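PDB 3OUQ: cytochrome c family protein from Geobacter sulfurreducens, which probably carries electrons along a chain of covalently bound hemes, this chain being the N-terminal hexaheme fragment of an extended dodecaheme cytochrome. Local coordinates for residues D51-K56 against F68-D73. Numbering follows the deposited sequence.
With HEC (heme c), chain D.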
ATOM      1  N   ASP A  51      -5.953  -3.481  -7.250  1.00 46.03           N
ATOM      2  CA  ASP A  51      -6.156  -4.543  -8.224  1.00 45.60           C
ATOM      3  C   ASP A  51      -6.790  -5.720  -7.510  1.00 44.68           C
ATOM      4  O   ASP A  51      -7.694  -6.365  -8.047  1.00 45.24           O
ATOM      5  CB  ASP A  51      -4.833  -4.993  -8.848  1.00 48.82           C
ATOM      6  CG  ASP A  51      -4.250  -3.963  -9.787  1.00 51.52           C
ATOM      7  OD1 ASP A  51      -5.010  -3.408 -10.605  1.00 53.50           O
ATOM      8  OD2 ASP A  51      -3.029  -3.719  -9.720  1.00 53.98           O
ATOM      9  N   MET A  52      -6.316  -6.001  -6.299  1.00 42.28           N
ATOM     10  CA  MET A  52      -6.853  -7.111  -5.523  1.00 40.79           C
ATOM     11  C   MET A  52      -8.300  -6.834  -5.142  1.00 39.63           C
ATOM     12  O   MET A  52      -9.122  -7.750  -5.097  1.00 38.71           O
ATOM     13  CB  MET A  52      -6.003  -7.353  -4.275  1.00 40.83           C
ATOM     14  CG  MET A  52      -4.573  -7.743  -4.607  1.00 41.13           C
ATOM     15  SD  MET A  52      -3.669  -8.502  -3.263  1.00 40.55           S
ATOM     16  CE  MET A  52      -2.058  -7.846  -3.556  1.00 42.74           C
ATOM     17  N   GLU A  53      -8.610  -5.567  -4.880  1.00 38.78           N
ATOM     18  CA  GLU A  53      -9.973  -5.187  -4.532  1.00 38.49           C
ATOM     19  C   GLU A  53     -10.838  -5.444  -5.756  1.00 38.19           C
ATOM     20  O   GLU A  53     -12.033  -5.687  -5.638  1.00 38.79           O
ATOM     21  CB  GLU A  53     -10.062  -3.707  -4.138  1.00 37.60           C
ATOM     22  CG  GLU A  53      -9.192  -3.316  -2.959  1.00 39.92           C
ATOM     23  CD  GLU A  53      -9.609  -2.002  -2.307  1.00 42.51           C
ATOM     24  OE1 GLU A  53      -8.878  -1.522  -1.414  1.00 42.41           O
ATOM     25  OE2 GLU A  53     -10.673  -1.451  -2.669  1.00 43.82           O
ATOM     26  N   LYS A  54     -10.225  -5.391  -6.933  1.00 38.87           N
ATOM     27  CA  LYS A  54     -10.954  -5.626  -8.171  1.00 40.37           C
ATOM     28  C   LYS A  54     -11.118  -7.115  -8.422  1.00 41.74           C
ATOM     29  O   LYS A  54     -11.896  -7.520  -9.283  1.00 41.28           O
ATOM     30  CB  LYS A  54     -10.240  -4.964  -9.361  1.00 41.66           C
ATOM     31  CG  LYS A  54     -10.492  -3.456  -9.490  1.00 42.79           C
ATOM     32  N   GLY A  55     -10.376  -7.928  -7.672  1.00 43.39           N
ATOM     33  CA  GLY A  55     -10.482  -9.367  -7.822  1.00 43.61           C
ATOM     34  C   GLY A  55      -9.241 -10.086  -8.314  1.00 44.78           C
ATOM     35  O   GLY A  55      -9.271 -11.298  -8.535  1.00 46.36           O
ATOM     36  N   LYS A  56      -8.150  -9.348  -8.490  1.00 45.20           N
ATOM     37  CA  LYS A  56      -6.900  -9.935  -8.955  1.00 44.82           C
ATOM     38  C   LYS A  56      -6.104 -10.503  -7.785  1.00 44.15           C
ATOM     39  O   LYS A  56      -6.409 -10.226  -6.629  1.00 45.32           O
ATOM     40  CB  LYS A  56      -6.066  -8.872  -9.671  1.00 46.87           C
ATOM     41  CG  LYS A  56      -6.667  -8.370 -10.977  1.00 50.51           C
ATOM     42  CD  LYS A  56      -6.692  -9.468 -12.036  1.00 54.00           C
ATOM     43  CE  LYS A  56      -7.192  -8.933 -13.376  1.00 56.57           C
ATOM     44  NZ  LYS A  56      -7.125  -9.946 -14.478  1.00 56.94           N
ATOM     45  N   PHE A  68     -10.631 -13.560   4.974  1.00 36.40           N
ATOM     46  CA  PHE A  68     -10.625 -12.135   5.270  1.00 36.32           C
ATOM     47  C   PHE A  68     -10.359 -11.323   4.009  1.00 36.32           C
ATOM     48  O   PHE A  68      -9.612 -11.745   3.132  1.00 35.58           O
ATOM     49  CB  PHE A  68      -9.594 -11.826   6.352  1.00 36.57           C
ATOM     50  CG  PHE A  68      -8.223 -12.350   6.057  1.00 37.89           C
ATOM     51  CD1 PHE A  68      -7.351 -11.638   5.246  1.00 37.88           C
ATOM     52  CD2 PHE A  68      -7.800 -13.560   6.599  1.00 39.16           C
ATOM     53  CE1 PHE A  68      -6.080 -12.110   4.983  1.00 37.41           C
ATOM     54  CE2 PHE A  68      -6.530 -14.044   6.345  1.00 40.17           C
ATOM     55  CZ  PHE A  68      -5.665 -13.313   5.529  1.00 40.03           C
ATOM     56  N   SER A  69     -10.998 -10.165   3.921  1.00 36.69           N
ATOM     57  CA  SER A  69     -10.871  -9.286   2.764  1.00 37.68           C
ATOM     58  C   SER A  69      -9.601  -8.431   2.765  1.00 37.87           C
ATOM     59  O   SER A  69      -9.056  -8.095   3.821  1.00 36.96           O
ATOM     60  CB  SER A  69     -12.099  -8.366   2.692  1.00 38.38           C
ATOM     61  OG  SER A  69     -11.985  -7.413   1.652  1.00 42.54           O
ATOM     62  N   VAL A  70      -9.145  -8.083   1.565  1.00 38.05           N
ATOM     63  CA  VAL A  70      -7.966  -7.249   1.394  1.00 38.73           C
ATOM     64  C   VAL A  70      -8.385  -5.791   1.540  1.00 40.57           C
ATOM     65  O   VAL A  70      -7.552  -4.887   1.512  1.00 41.99           O
ATOM     66  CB  VAL A  70      -7.331  -7.447   0.000  1.00 36.88           C
ATOM     67  CG1 VAL A  70      -6.726  -8.827  -0.100  1.00 37.15           C
ATOM     68  CG2 VAL A  70      -8.374  -7.266  -1.082  1.00 36.03           C
ATOM     69  N   ALA A  71      -9.687  -5.575   1.702  1.00 41.79           N
ATOM     70  CA  ALA A  71     -10.234  -4.234   1.844  1.00 43.26           C
ATOM     71  C   ALA A  71     -10.703  -3.936   3.267  1.00 45.38           C
ATOM     72  O   ALA A  71     -11.751  -3.318   3.470  1.00 47.18           O
ATOM     73  CB  ALA A  71     -11.374  -4.047   0.872  1.00 41.39           C
ATOM     74  N   ASP A  72      -9.924  -4.370   4.251  1.00 46.66           N
ATOM     75  CA  ASP A  72     -10.260  -4.139   5.652  1.00 48.77           C
ATOM     76  C   ASP A  72      -9.055  -3.598   6.401  1.00 48.12           C
ATOM     77  O   ASP A  72      -8.070  -4.304   6.603  1.00 47.18           O
ATOM     78  CB  ASP A  72     -10.735  -5.437   6.317  1.00 52.07           C
ATOM     79  CG  ASP A  72     -12.231  -5.661   6.168  1.00 55.51           C
ATOM     80  OD1 ASP A  72     -12.802  -5.220   5.146  1.00 57.75           O
ATOM     81  OD2 ASP A  72     -12.834  -6.290   7.070  1.00 56.90           O
ATOM     82  N   ASP A  73      -9.135  -2.338   6.808  1.00 47.68           N
ATOM     83  CA  ASP A  73      -8.050  -1.722   7.540  1.00 46.97           C
ATOM     84  C   ASP A  73      -7.616  -2.590   8.719  1.00 46.17           C
ATOM     85  O   ASP A  73      -6.458  -2.548   9.131  1.00 46.37           O
ATOM     86  CB  ASP A  73      -8.464  -0.336   8.038  1.00 48.41           C
ATOM     87  CG  ASP A  73      -8.649   0.658   6.910  1.00 50.10           C
ATOM     88  OD1 ASP A  73      -7.896   0.571   5.915  1.00 51.27           O
ATOM     89  OD2 ASP A  73      -9.533   1.537   7.026  1.00 51.43           O
TER
HETATM   90 FE   HEC D 603      -1.316  -5.607   0.731  1.00 41.29          FE
HETATM   91  CHA HEC D 603       1.043  -5.237  -1.739  1.00 41.73           C
HETATM   92  CHB HEC D 603      -1.006  -2.332   1.508  1.00 41.77           C
HETATM   93  CHC HEC D 603      -3.939  -5.903   2.844  1.00 41.16           C
HETATM   94  CHD HEC D 603      -1.269  -8.986   0.271  1.00 40.72           C
HETATM   95  NA  HEC D 603      -0.192  -4.123   0.058  1.00 41.72           N
HETATM   96  C1A HEC D 603       0.617  -4.101  -1.074  1.00 41.62           C
HETATM   97  C2A HEC D 603       1.123  -2.774  -1.336  1.00 41.27           C
HETATM   98  C3A HEC D 603       0.678  -2.001  -0.311  1.00 42.11           C
HETATM   99  C4A HEC D 603      -0.123  -2.840   0.557  1.00 42.02           C
HETATM  100  CMA HEC D 603       0.882  -0.499  -0.171  1.00 41.46           C
HETATM  101  CAA HEC D 603       1.923  -2.298  -2.543  1.00 38.72           C
HETATM  102  CBA HEC D 603       1.071  -2.051  -3.784  1.00 39.44           C
HETATM  103  CGA HEC D 603      -0.035  -1.040  -3.547  1.00 38.46           C
HETATM  104  O1A HEC D 603       0.279   0.118  -3.218  1.00 40.93           O
HETATM  105  O2A HEC D 603      -1.220  -1.400  -3.683  1.00 37.10           O
HETATM  106  NB  HEC D 603      -2.354  -4.347   1.821  1.00 40.21           N
HETATM  107  C1B HEC D 603      -2.089  -3.020   2.056  1.00 39.84           C
HETATM  108  C2B HEC D 603      -3.077  -2.433   2.921  1.00 38.08           C
HETATM  109  C3B HEC D 603      -3.930  -3.417   3.215  1.00 37.54           C
HETATM  110  C4B HEC D 603      -3.458  -4.610   2.574  1.00 39.45           C
HETATM  111  CMB HEC D 603      -3.098  -0.995   3.447  1.00 37.87           C
HETATM  112  CAB HEC D 603      -5.171  -3.318   4.053  1.00 36.50           C
HETATM  113  CBB HEC D 603      -6.369  -2.641   3.447  1.00 37.57           C
HETATM  114  NC  HEC D 603      -2.397  -7.134   1.413  1.00 40.26           N
HETATM  115  C1C HEC D 603      -3.438  -7.093   2.313  1.00 40.01           C
HETATM  116  C2C HEC D 603      -3.978  -8.417   2.558  1.00 39.24           C
HETATM  117  C3C HEC D 603      -3.190  -9.285   1.884  1.00 39.65           C
HETATM  118  C4C HEC D 603      -2.249  -8.480   1.120  1.00 40.39           C
HETATM  119  CMC HEC D 603      -5.257  -8.795   3.307  1.00 36.40           C
HETATM  120  CAC HEC D 603      -3.225 -10.814   2.029  1.00 38.03           C
HETATM  121  CBC HEC D 603      -4.495 -11.472   1.516  1.00 34.13           C
HETATM  122  ND  HEC D 603      -0.237  -6.840  -0.395  1.00 41.74           N
HETATM  123  C1D HEC D 603      -0.311  -8.223  -0.411  1.00 41.45           C
HETATM  124  C2D HEC D 603       0.590  -8.767  -1.407  1.00 42.04           C
HETATM  125  C3D HEC D 603       1.181  -7.700  -2.044  1.00 41.90           C
HETATM  126  C4D HEC D 603       0.686  -6.524  -1.379  1.00 41.17           C
HETATM  127  CMD HEC D 603       0.806 -10.249  -1.715  1.00 40.16           C
HETATM  128  CAD HEC D 603       2.051  -7.725  -3.307  1.00 41.89           C
HETATM  129  CBD HEC D 603       1.253  -8.209  -4.503  1.00 43.93           C
HETATM  130  CGD HEC D 603       2.072  -8.259  -5.779  1.00 45.74           C
HETATM  131  O1D HEC D 603       1.571  -8.798  -6.788  1.00 47.96           O
HETATM  132  O2D HEC D 603       3.214  -7.758  -5.781  1.00 48.04           O
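OE1 of E53, whose carboxylate meets A71 across the contact, is gripped twice, by a salt bridge to R113 NE and a hydrogen bond with S117 OG. The carboxylate carbon CD of E53 makes a van der Waals touch with the methyl of A71, 4.2 Å from its CB. Deeper in, the loop residue V70 points its CG2 at the last turn of helix 49-53, meeting M52 CB at 4.0 Å. The other branch, CG1, set anti to its own carbonyl carbon (chi1 -69°), turns to the heme and lies 3.7 Å from its methyl CMC. M52 approaches the same heme from the helix side: its chain bends at chi3 (-144°) and lays CE 3.5 Å from C2D of the porphyrin. F68 presents its ring edge to CMC, with CE1 at 3.8 Å and the methyl in the ring plane. Cutting V70 back to an alanine removes both branches and would probably leave a gap between M52 CB and heme CMC. The loop is braced by an ST turn, A71 N donating to S69 OG at 2.9 Å, and the helix closes in a Schellman motif at G55. V70 also lies beside M49 and H62, axial ligands of two different hemes, and helix end and loop together form one wall of a heme pocket in a cytochrome c7-type domain.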